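Local coordinates for protein DnaJ homolog subfamily C member 27-A (Xenopus laevis, PDB 6JMG) that binds GTP and magnesium as a Rab-family small GTPase joined to a DnaJ domain, and is possibly involved in regulating the MEK/ERK pathway, at residues Lys18-Met22 with Glu84-Asp88; Asp88-Val92 with Asn126-Ala130; Arg142-Glu146 with Leu159-Thr163; Leu240-Pro246 with Ala257-Val261. All coordinates share one frame; numbering follows the deposited sequence.

In the fold
From the N terminus, strand 15-22 opens contact 1, which closes when the loop 84-88 following helix 79-82 comes back to it, 62 residues on. D88 ends that loop and begins contact 2, where strand 91-97 meets strand 128-134; the two contacts touch, with centres about 8 Å apart. Contact 3 follows in series, its short loop running through helix 146-154 to the edge strand 159-163, which pairs with 128-134. These three tie together one sheet of the GTPase domain. Contact 4, last in the series, closes a helical hairpin in the DnaJ domain, its nearest atoms about 10 Å from contact 2, the closest of the three. None nests or crosses; contacts 1 and 2 join end to end at D88.

Contact 1: Lys18-Met22 with Glu84-Asp88; sequences KVISM and EFYKD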
loop_
_atom_site.group_PDB
_atom_site.type_symbol
_atom_site.label_atom_id
_atom_site.label_comp_id
_atom_site.label_asym_id
_atom_site.label_seq_id
_atom_site.Cartn_x
_atom_site.Cartn_y
_atom_site.Cartn_z
ATOM N N LYS A 18 13.050 1.565 6.385
ATOM C CA LYS A 18 12.177 2.030 7.450
ATOM C C LYS A 18 10.908 1.174 7.469
ATOM O O LYS A 18 10.264 0.988 6.432
ATOM C CB LYS A 18 11.832 3.506 7.235
ATOM C CG LYS A 18 10.709 4.014 8.125
ATOM C CD LYS A 18 10.307 5.453 7.776
ATOM C CE LYS A 18 9.532 6.090 8.908
ATOM N NZ LYS A 18 8.280 6.661 8.390
ATOM N N VAL A 19 10.566 0.636 8.638
ATOM C CA VAL A 19 9.425 -0.256 8.831
ATOM C C VAL A 19 8.552 0.328 9.935
ATOM O O VAL A 19 9.066 0.780 10.970
ATOM C CB VAL A 19 9.878 -1.686 9.199
ATOM C CG1 VAL A 19 8.701 -2.520 9.596
ATOM C CG2 VAL A 19 10.668 -2.339 8.047
ATOM N N ILE A 20 7.248 0.377 9.717
ATOM C CA ILE A 20 6.339 0.795 10.769
ATOM C C ILE A 20 5.307 -0.294 11.014
ATOM O O ILE A 20 5.080 -1.175 10.178
ATOM C CB ILE A 20 5.650 2.122 10.435
ATOM C CG1 ILE A 20 4.711 1.940 9.262
ATOM C CG2 ILE A 20 6.687 3.205 10.127
ATOM C CD1 ILE A 20 3.840 3.161 9.063
ATOM N N SER A 21 4.659 -0.208 12.171
ATOM C CA SER A 21 3.571 -1.104 12.548
ATOM C C SER A 21 2.277 -0.318 12.714
ATOM O O SER A 21 2.270 0.765 13.305
ATOM C CB SER A 21 3.893 -1.807 13.864
ATOM O OG SER A 21 3.942 -0.837 14.909
ATOM N N MET A 22 1.175 -0.882 12.245
ATOM C CA MET A 22 -0.114 -0.226 12.386
ATOM C C MET A 22 -1.147 -1.270 12.803
ATOM O O MET A 22 -1.045 -2.450 12.445
ATOM C CB MET A 22 -0.568 0.483 11.086
ATOM C CG MET A 22 0.382 1.536 10.528
ATOM S SD MET A 22 -0.101 2.337 8.967
ATOM C CE MET A 22 -1.803 1.869 8.861
ATOM N N GLU A 84 3.608 11.923 12.280
ATOM C CA GLU A 84 4.915 12.282 11.748
ATOM C C GLU A 84 5.648 11.111 11.104
ATOM O O GLU A 84 6.605 11.343 10.352
ATOM C CB GLU A 84 5.806 12.865 12.850
ATOM C CG GLU A 84 5.856 14.394 12.880
ATOM C CD GLU A 84 6.620 15.010 11.708
ATOM O OE1 GLU A 84 6.036 15.893 11.064
ATOM O OE2 GLU A 84 7.793 14.654 11.438
ATOM N N PHE A 85 5.256 9.859 11.367
ATOM C CA PHE A 85 6.156 8.775 11.007
ATOM C C PHE A 85 5.684 7.933 9.832
ATOM O O PHE A 85 6.320 6.920 9.524
ATOM C CB PHE A 85 6.434 7.910 12.232
ATOM C CG PHE A 85 6.996 8.682 13.378
ATOM C CD1 PHE A 85 8.342 9.034 13.401
ATOM C CD2 PHE A 85 6.175 9.095 14.415
ATOM C CE1 PHE A 85 8.855 9.748 14.460
ATOM C CE2 PHE A 85 6.681 9.814 15.470
ATOM C CZ PHE A 85 8.006 10.157 15.495
ATOM N N TYR A 86 4.663 8.371 9.098
ATOM C CA TYR A 86 4.240 7.590 7.943
ATOM C C TYR A 86 5.119 7.851 6.717
ATOM O O TYR A 86 5.251 6.972 5.855
ATOM C CB TYR A 86 2.777 7.882 7.598
ATOM C CG TYR A 86 1.728 7.355 8.558
ATOM C CD1 TYR A 86 1.539 5.987 8.754
ATOM C CD2 TYR A 86 0.880 8.229 9.226
ATOM C CE1 TYR A 86 0.549 5.506 9.616
ATOM C CE2 TYR A 86 -0.110 7.759 10.089
ATOM C CZ TYR A 86 -0.271 6.404 10.279
ATOM O OH TYR A 86 -1.253 5.953 11.136
ATOM N N LYS A 87 5.716 9.034 6.604
ATOM C CA LYS A 87 6.436 9.368 5.382
ATOM C C LYS A 87 7.695 8.516 5.205
ATOM O O LYS A 87 8.340 8.097 6.167
ATOM C CB LYS A 87 6.807 10.852 5.351
ATOM C CG LYS A 87 7.052 11.496 6.706
ATOM C CD LYS A 87 7.339 13.003 6.567
ATOM C CE LYS A 87 7.833 13.614 7.877
ATOM N NZ LYS A 87 6.708 14.243 8.623
ATOM N N ASP A 88 8.056 8.298 3.944
ATOM C CA ASP A 88 9.273 7.585 3.558
ATOM C C ASP A 88 9.314 6.188 4.171
ATOM O O ASP A 88 10.320 5.745 4.715
ATOM C CB ASP A 88 10.515 8.404 3.931
ATOM C CG ASP A 88 11.811 7.688 3.606
ATOM O OD1 ASP A 88 11.998 7.279 2.434
ATOM O OD2 ASP A 88 12.628 7.510 4.538
#
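Strand 18-22 runs obliquely and roughly counter to the loop 84-88, the end-to-end directions of the touching parts being 131° apart, and the backbones stay well separated: the CA atoms of I20 and Y86 are 7.7 Å from each other, so side chains do the bridging. K18, I20 and M22, alternate residues of the strand, all point toward the loop. K18 reaches across to it with CG anti to its own backbone nitrogen (chi1 168°), and NZ bonds K87 O at 2.6 Å, although the place of NZ is not certain in the model. T89 OG1 is a further partner of the same nitrogen, and the ring of F70 makes a cation-pi contact with K18. The Y86 ring takes up the other two strand residues. I20 crosses it at about a right angle, with CD1 3.7 Å from Y86 CD1, while the sulfur of M22 arrives at the ring edge, 4.6 Å from the centroid and 77° off the normal, a Met-aromatic contact. Beyond the ring, the Y86 hydroxyl bonds E113 of helix 107-117, and W110 and M114 of that helix also pack on the tyrosine. Replacing Y86 with an alanine is likely to leave the M22 sulfur and I20 CD1 without their aromatic partner and E113 without the hydroxyl it bonds. The arrangement belongs to the Ras-type fold, in which the first strand leads into the P-loop; M22 immediately precedes G23, the first residue of the probable GTP-binding loop.

Contact 2: Asp88-Val92 with Asn126-Ala130; sequences DTQGV and NIVFA
V92 turns CG1 anti to its backbone nitrogen (chi1 168°), and F129 has CG anti to its carbonyl carbon, beside its nitrogen (chi1 -79°); together these torsions lay the two side chains next to each other, pointing the same way. V92 CB sits over one face of the phenyl ring, 3.9 Å from its centroid and offset toward the rim, a CH-pi contact, and CG1 reaches F129 CD2. The other methyl, CG2, meets I127 CG2 at 3.9 Å. The backbones form a parallel ladder in which G91 pairs with V128 and V92 with F129. Q90 O accepts from V128 N, V92 N gives to V128 O at 2.7 Å, and V92 O takes A130 N at 2.8 Å, so V92 is gripped by both its amide and its carbonyl. This is the middle of the six-stranded Ras-type sheet, strand 91-97 lying between 15-22 and 128-134. Helix 107-117 covers the face carrying V92 and F129, with M114 touching both; helix 171-187 packs on V128 through F178, A181 and I182. At the entry to the strand, I127 CG1 rests against T89 O, 3.4 Å away. The F129 ring also stacks with that of F158.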
loop_
_atom_site.group_PDB
_atom_site.type_symbol
_atom_site.label_atom_id
_atom_site.label_comp_id
_atom_site.label_asym_id
_atom_site.label_seq_id
_atom_site.Cartn_x
_atom_site.Cartn_y
_atom_site.Cartn_z
ATOM N N ASP A 88 8.056 8.298 3.944
ATOM C CA ASP A 88 9.273 7.585 3.558
ATOM C C ASP A 88 9.314 6.188 4.171
ATOM O O ASP A 88 10.320 5.745 4.715
ATOM C CB ASP A 88 10.515 8.404 3.931
ATOM C CG ASP A 88 11.811 7.688 3.606
ATOM O OD1 ASP A 88 11.998 7.279 2.434
ATOM O OD2 ASP A 88 12.628 7.510 4.538
ATOM N N THR A 89 8.208 5.474 4.050
ATOM C CA THR A 89 8.108 4.122 4.577
ATOM C C THR A 89 8.264 3.087 3.475
ATOM O O THR A 89 7.655 3.208 2.409
ATOM C CB THR A 89 6.768 3.945 5.270
ATOM O OG1 THR A 89 6.703 4.866 6.360
ATOM C CG2 THR A 89 6.609 2.518 5.772
ATOM N N GLN A 90 9.061 2.053 3.748
ATOM C CA GLN A 90 9.259 0.966 2.795
ATOM C C GLN A 90 8.448 -0.282 3.117
ATOM O O GLN A 90 8.024 -0.984 2.192
ATOM C CB GLN A 90 10.727 0.549 2.750
ATOM C CG GLN A 90 11.684 1.506 2.053
ATOM C CD GLN A 90 11.931 2.764 2.840
ATOM O OE1 GLN A 90 12.636 2.748 3.846
ATOM N NE2 GLN A 90 11.354 3.869 2.386
ATOM N N GLY A 91 8.204 -0.559 4.392
ATOM C CA GLY A 91 7.415 -1.713 4.782
ATOM C C GLY A 91 6.480 -1.358 5.931
ATOM O O GLY A 91 6.819 -0.540 6.784
ATOM N N VAL A 92 5.316 -2.010 5.935
ATOM C CA VAL A 92 4.297 -1.834 6.971
ATOM C C VAL A 92 3.887 -3.195 7.515
ATOM O O VAL A 92 3.546 -4.103 6.744
ATOM C CB VAL A 92 3.051 -1.120 6.428
ATOM C CG1 VAL A 92 1.909 -1.235 7.443
ATOM C CG2 VAL A 92 3.363 0.323 6.083
ATOM N N ASN A 126 3.932 1.487 -3.722
ATOM C CA ASN A 126 5.364 1.261 -3.626
ATOM C C ASN A 126 5.797 0.927 -2.203
ATOM O O ASN A 126 6.981 1.040 -1.868
ATOM C CB ASN A 126 6.120 2.480 -4.148
ATOM C CG ASN A 126 5.841 2.742 -5.599
ATOM O OD1 ASN A 126 5.543 1.816 -6.359
ATOM N ND2 ASN A 126 5.934 4.003 -6.003
ATOM N N ILE A 127 4.856 0.505 -1.372
ATOM C CA ILE A 127 5.117 0.108 -0.004
ATOM C C ILE A 127 4.700 -1.345 0.150
ATOM O O ILE A 127 3.614 -1.730 -0.293
ATOM C CB ILE A 127 4.360 1.004 0.984
ATOM C CG1 ILE A 127 4.757 2.457 0.749
ATOM C CG2 ILE A 127 4.666 0.571 2.415
ATOM C CD1 ILE A 127 3.946 3.463 1.558
ATOM N N VAL A 128 5.556 -2.134 0.787
ATOM C CA VAL A 128 5.248 -3.520 1.104
ATOM C C VAL A 128 4.462 -3.588 2.407
ATOM O O VAL A 128 4.894 -3.062 3.442
ATOM C CB VAL A 128 6.534 -4.336 1.204
ATOM C CG1 VAL A 128 6.213 -5.730 1.741
ATOM C CG2 VAL A 128 7.233 -4.378 -0.152
ATOM N N PHE A 129 3.323 -4.273 2.368
ATOM C CA PHE A 129 2.474 -4.495 3.526
ATOM C C PHE A 129 2.477 -5.976 3.865
ATOM O O PHE A 129 2.211 -6.816 2.996
ATOM C CB PHE A 129 1.026 -4.073 3.257
ATOM C CG PHE A 129 0.778 -2.599 3.343
ATOM C CD1 PHE A 129 1.140 -1.761 2.303
ATOM C CD2 PHE A 129 0.142 -2.054 4.453
ATOM C CE1 PHE A 129 0.891 -0.404 2.372
ATOM C CE2 PHE A 129 -0.103 -0.697 4.531
ATOM C CZ PHE A 129 0.272 0.132 3.488
ATOM N N ALA A 130 2.716 -6.290 5.128
ATOM C CA ALA A 130 2.451 -7.623 5.646
ATOM C C ALA A 130 1.279 -7.491 6.604
ATOM O O ALA A 130 1.381 -6.823 7.641
ATOM C CB ALA A 130 3.685 -8.214 6.319
#

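Contact 3: Arg142-Glu146 with Leu159-Thr163; sequences RSVDE and LYFET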
loop_
_atom_site.group_PDB
_atom_site.type_symbol
_atom_site.label_atom_id
_atom_site.label_comp_id
_atom_site.label_asym_id
_atom_site.label_seq_id
_atom_site.Cartn_x
_atom_site.Cartn_y
_atom_site.Cartn_z
ATOM N N ARG A 142 -12.791 -17.634 17.502
ATOM C CA ARG A 142 -12.176 -16.903 16.402
ATOM C C ARG A 142 -13.247 -16.222 15.566
ATOM O O ARG A 142 -14.175 -16.881 15.094
ATOM C CB ARG A 142 -11.350 -17.835 15.521
ATOM C CG ARG A 142 -10.427 -17.095 14.586
ATOM C CD ARG A 142 -9.853 -18.050 13.593
ATOM N NE ARG A 142 -8.456 -17.806 13.253
ATOM C CZ ARG A 142 -7.984 -17.696 12.015
ATOM N NH1 ARG A 142 -8.793 -17.787 10.972
ATOM N NH2 ARG A 142 -6.688 -17.517 11.822
ATOM N N SER A 143 -13.108 -14.908 15.362
ATOM C CA SER A 143 -14.161 -14.108 14.745
ATOM C C SER A 143 -13.837 -13.643 13.330
ATOM O O SER A 143 -14.722 -13.123 12.653
ATOM C CB SER A 143 -14.450 -12.863 15.600
ATOM O OG SER A 143 -14.580 -13.205 16.971
ATOM N N VAL A 144 -12.606 -13.812 12.867
ATOM C CA VAL A 144 -12.204 -13.484 11.507
ATOM C C VAL A 144 -11.556 -14.726 10.923
ATOM O O VAL A 144 -10.643 -15.294 11.533
ATOM C CB VAL A 144 -11.233 -12.286 11.463
ATOM C CG1 VAL A 144 -11.226 -11.654 10.069
ATOM C CG2 VAL A 144 -11.589 -11.256 12.553
ATOM N N ASP A 145 -12.052 -15.178 9.780
ATOM C CA ASP A 145 -11.533 -16.401 9.181
ATOM C C ASP A 145 -10.494 -16.080 8.119
ATOM O O ASP A 145 -10.361 -14.943 7.657
ATOM C CB ASP A 145 -12.654 -17.264 8.591
ATOM C CG ASP A 145 -13.531 -16.513 7.619
ATOM O OD1 ASP A 145 -13.728 -15.282 7.805
ATOM O OD2 ASP A 145 -14.028 -17.174 6.677
ATOM N N GLU A 146 -9.724 -17.108 7.766
ATOM C CA GLU A 146 -8.597 -16.893 6.872
ATOM C C GLU A 146 -9.050 -16.343 5.512
ATOM O O GLU A 146 -8.431 -15.412 4.981
ATOM C CB GLU A 146 -7.807 -18.199 6.747
ATOM C CG GLU A 146 -6.811 -18.232 5.605
ATOM C CD GLU A 146 -5.699 -19.230 5.825
ATOM O OE1 GLU A 146 -5.969 -20.311 6.397
ATOM O OE2 GLU A 146 -4.552 -18.929 5.426
ATOM N N LEU A 159 0.769 -8.807 1.480
ATOM C CA LEU A 159 1.031 -10.158 1.945
ATOM C C LEU A 159 0.122 -10.457 3.125
ATOM O O LEU A 159 -0.259 -9.555 3.876
ATOM C CB LEU A 159 2.493 -10.331 2.354
ATOM C CG LEU A 159 3.515 -9.966 1.286
ATOM C CD1 LEU A 159 4.919 -10.204 1.783
ATOM C CD2 LEU A 159 3.239 -10.804 0.057
ATOM N N TYR A 160 -0.226 -11.732 3.290
ATOM C CA TYR A 160 -1.123 -12.152 4.360
ATOM C C TYR A 160 -0.500 -13.310 5.108
ATOM O O TYR A 160 0.004 -14.255 4.494
ATOM C CB TYR A 160 -2.482 -12.576 3.832
ATOM C CG TYR A 160 -3.390 -13.118 4.911
ATOM C CD1 TYR A 160 -4.153 -12.262 5.701
ATOM C CD2 TYR A 160 -3.490 -14.480 5.144
ATOM C CE1 TYR A 160 -5.001 -12.760 6.688
ATOM C CE2 TYR A 160 -4.339 -14.990 6.136
ATOM C CZ TYR A 160 -5.089 -14.128 6.899
ATOM O OH TYR A 160 -5.917 -14.623 7.882
ATOM N N PHE A 161 -0.528 -13.237 6.432
ATOM C CA PHE A 161 0.036 -14.316 7.228
ATOM C C PHE A 161 -0.767 -14.469 8.494
ATOM O O PHE A 161 -1.196 -13.481 9.104
ATOM C CB PHE A 161 1.492 -14.085 7.624
ATOM C CG PHE A 161 2.454 -14.247 6.505
ATOM C CD1 PHE A 161 3.017 -15.488 6.250
ATOM C CD2 PHE A 161 2.811 -13.150 5.715
ATOM C CE1 PHE A 161 3.927 -15.649 5.221
ATOM C CE2 PHE A 161 3.712 -13.298 4.686
ATOM C CZ PHE A 161 4.273 -14.553 4.435
ATOM N N GLU A 162 -0.957 -15.725 8.867
ATOM C CA GLU A 162 -1.471 -16.084 10.166
ATOM C C GLU A 162 -0.277 -16.232 11.093
ATOM O O GLU A 162 0.731 -16.854 10.730
ATOM C CB GLU A 162 -2.269 -17.378 10.056
ATOM C CG GLU A 162 -3.438 -17.222 9.101
ATOM C CD GLU A 162 -4.666 -17.908 9.589
ATOM O OE1 GLU A 162 -5.740 -17.265 9.536
ATOM O OE2 GLU A 162 -4.548 -19.085 10.012
ATOM N N THR A 163 -0.355 -15.588 12.252
ATOM C CA THR A 163 0.798 -15.498 13.130
ATOM C C THR A 163 0.354 -15.640 14.569
ATOM O O THR A 163 -0.802 -15.378 14.925
ATOM C CB THR A 163 1.576 -14.168 13.011
ATOM O OG1 THR A 163 0.697 -13.068 13.279
ATOM C CG2 THR A 163 2.208 -14.015 11.653
#
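E162 meets R142 of the loop and E146, where the helix begins. Its chain bends at chi2 (-140°), bringing OE1 up to the edge of the R142 guanidinium near that group's plane. The salt bridge is very short in the model, NH2 to OE1 2.5 Å, and nearly straight, with an angle of 177° at the hydrogen; the carboxylate itself is turned well out of the guanidinium plane. OE1 also accepts from Y160 OH on the same strand, at 3.1 Å through its anti lone pair, so one oxygen is held by two donors. E146 comes in from the start of its helix: CB lies 3.6 Å from E162 OE1, and the carboxylates of the two glutamates are stacked almost parallel, with E146 OE1 4.1 Å from E162 OE2. That closeness of like charge is probably eased by R142 on E162 and by R150, whose NH2 makes a salt bridge to E146 OE2. Y160 crosses E146 obliquely, its OH 3.7 Å from E146 CA and its ring edge toward E146 OE2. The whole joins the edge strand 159-163 of the GTPase sheet to the loop entering helix 146-154. F161 faces away from the loop onto helix 171-187, and Y160 touches A133 of strand 128-134.

Contact 4: Leu240-Pro246 with Ala257-Val261; sequences LAVLLHP and AFKAV
L240 and V261 begin an apolar helix-to-helix contact in the DnaJ domain, where the end of helix 230-244 packs against helix 254-278. The two short segments run nearly antiparallel, 168° between their directions, with axes 9.7 Å apart at closest approach, the helical hairpin expected of a J domain. F258 is central on its side: with CG anti to the backbone nitrogen (chi1 180°), its ring is carried over to the other helix and the turn after it. There A241 CB lies at the ring edge, in plane, 3.9 Å from CE1, while the H245 ring brings its edge to the face of F258, centroids 4.9 Å apart and planes at 54°. The P246 and F258 side chains cross at about a right angle, P246 CD 4.0 Å from F258 CD2. H245, P246 and D247 form the HPD motif of J domains, so F258 packs on its first two residues. H245 ND1 bonds D247 N, which helps set the ring's rotation, with CD2 toward F258. A glycine in place of F258 would probably open a gap between A241, H245 and P246 and leave the imidazole edge without the aromatic face it meets. Farther along, L240 CD1 touches V261 CG2 at 3.7 Å, and L244 CD1 packs on A257 CB. L222 of helix 218-222 adds to the L240 and V261 side. Apolar and aromatic packing thus holds the helices together here, while the polar bond of H245 is made inside the turn.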
loop_
_atom_site.group_PDB
_atom_site.type_symbol
_atom_site.label_atom_id
_atom_site.label_comp_id
_atom_site.label_asym_id
_atom_site.label_seq_id
_atom_site.Cartn_x
_atom_site.Cartn_y
_atom_site.Cartn_z
ATOM N N LEU A 240 -7.106 7.477 -15.792
ATOM C CA LEU A 240 -6.572 6.758 -16.938
ATOM C C LEU A 240 -5.068 6.524 -16.803
ATOM O O LEU A 240 -4.568 5.453 -17.159
ATOM C CB LEU A 240 -6.885 7.541 -18.212
ATOM C CG LEU A 240 -8.328 7.424 -18.696
ATOM C CD1 LEU A 240 -8.640 8.414 -19.820
ATOM C CD2 LEU A 240 -8.605 5.995 -19.132
ATOM N N ALA A 241 -4.331 7.503 -16.277
ATOM C CA ALA A 241 -2.895 7.325 -16.101
ATOM C C ALA A 241 -2.574 6.163 -15.171
ATOM O O ALA A 241 -1.644 5.388 -15.441
ATOM C CB ALA A 241 -2.252 8.609 -15.589
ATOM N N VAL A 242 -3.278 6.053 -14.042
ATOM C CA VAL A 242 -3.004 4.906 -13.169
ATOM C C VAL A 242 -3.447 3.611 -13.834
ATOM O O VAL A 242 -2.871 2.547 -13.589
ATOM C CB VAL A 242 -3.648 5.065 -11.779
ATOM C CG1 VAL A 242 -3.385 6.450 -11.231
ATOM C CG2 VAL A 242 -5.125 4.751 -11.827
ATOM N N LEU A 243 -4.465 3.680 -14.690
ATOM C CA LEU A 243 -4.977 2.478 -15.324
ATOM C C LEU A 243 -4.030 1.989 -16.414
ATOM O O LEU A 243 -3.777 0.785 -16.527
ATOM C CB LEU A 243 -6.373 2.763 -15.896
ATOM C CG LEU A 243 -7.196 1.601 -16.460
ATOM C CD1 LEU A 243 -7.520 0.570 -15.374
ATOM C CD2 LEU A 243 -8.471 2.137 -17.087
ATOM N N LEU A 244 -3.441 2.909 -17.178
ATOM C CA LEU A 244 -2.810 2.564 -18.443
ATOM C C LEU A 244 -1.300 2.730 -18.481
ATOM O O LEU A 244 -0.693 2.428 -19.514
ATOM C CB LEU A 244 -3.398 3.414 -19.557
ATOM C CG LEU A 244 -4.877 3.253 -19.782
ATOM C CD1 LEU A 244 -5.259 4.210 -20.860
ATOM C CD2 LEU A 244 -5.169 1.834 -20.181
ATOM N N HIS A 245 -0.679 3.213 -17.422
ATOM C CA HIS A 245 0.738 3.502 -17.511
ATOM C C HIS A 245 1.476 2.191 -17.869
ATOM O O HIS A 245 1.144 1.157 -17.316
ATOM C CB HIS A 245 1.271 4.081 -16.209
ATOM C CG HIS A 245 2.667 4.606 -16.329
ATOM N ND1 HIS A 245 3.760 3.776 -16.438
ATOM C CD2 HIS A 245 3.142 5.872 -16.403
ATOM C CE1 HIS A 245 4.852 4.508 -16.556
ATOM N NE2 HIS A 245 4.505 5.780 -16.527
ATOM N N PRO A 246 2.383 2.250 -18.851
ATOM C CA PRO A 246 3.024 0.977 -19.297
ATOM C C PRO A 246 3.851 0.278 -18.224
ATOM O O PRO A 246 4.148 -0.914 -18.382
ATOM C CB PRO A 246 3.917 1.436 -20.467
ATOM C CG PRO A 246 3.544 2.853 -20.765
ATOM C CD PRO A 246 2.852 3.421 -19.579
ATOM N N ALA A 257 -1.710 3.988 -25.787
ATOM C CA ALA A 257 -2.890 4.512 -25.121
ATOM C C ALA A 257 -2.512 5.551 -24.080
ATOM O O ALA A 257 -3.142 6.614 -23.992
ATOM C CB ALA A 257 -3.659 3.369 -24.473
ATOM N N PHE A 258 -1.473 5.269 -23.286
ATOM C CA PHE A 258 -1.010 6.256 -22.323
ATOM C C PHE A 258 -0.565 7.541 -23.016
ATOM O O PHE A 258 -1.017 8.635 -22.667
ATOM C CB PHE A 258 0.125 5.692 -21.500
ATOM C CG PHE A 258 0.648 6.661 -20.496
ATOM C CD1 PHE A 258 -0.159 7.091 -19.447
ATOM C CD2 PHE A 258 1.925 7.161 -20.603
ATOM C CE1 PHE A 258 0.310 7.967 -18.522
ATOM C CE2 PHE A 258 2.401 8.066 -19.667
ATOM C CZ PHE A 258 1.595 8.464 -18.630
ATOM N N LYS A 259 0.283 7.419 -24.039
ATOM C CA LYS A 259 0.705 8.589 -24.800
ATOM C C LYS A 259 -0.497 9.361 -25.343
ATOM O O LYS A 259 -0.494 10.602 -25.363
ATOM C CB LYS A 259 1.632 8.151 -25.939
ATOM C CG LYS A 259 2.146 9.298 -26.807
ATOM C CD LYS A 259 3.013 8.807 -27.972
ATOM C CE LYS A 259 3.874 7.595 -27.578
ATOM N NZ LYS A 259 5.164 7.488 -28.347
ATOM N N ALA A 260 -1.544 8.650 -25.771
ATOM C CA ALA A 260 -2.699 9.334 -26.336
ATOM C C ALA A 260 -3.443 10.106 -25.263
ATOM O O ALA A 260 -3.886 11.241 -25.485
ATOM C CB ALA A 260 -3.626 8.330 -27.019
ATOM N N VAL A 261 -3.570 9.501 -24.086
ATOM C CA VAL A 261 -4.213 10.162 -22.960
ATOM C C VAL A 261 -3.412 11.398 -22.540
ATOM O O VAL A 261 -3.973 12.480 -22.301
ATOM C CB VAL A 261 -4.393 9.140 -21.821
ATOM C CG1 VAL A 261 -4.453 9.814 -20.475
ATOM C CG2 VAL A 261 -5.649 8.332 -22.073
#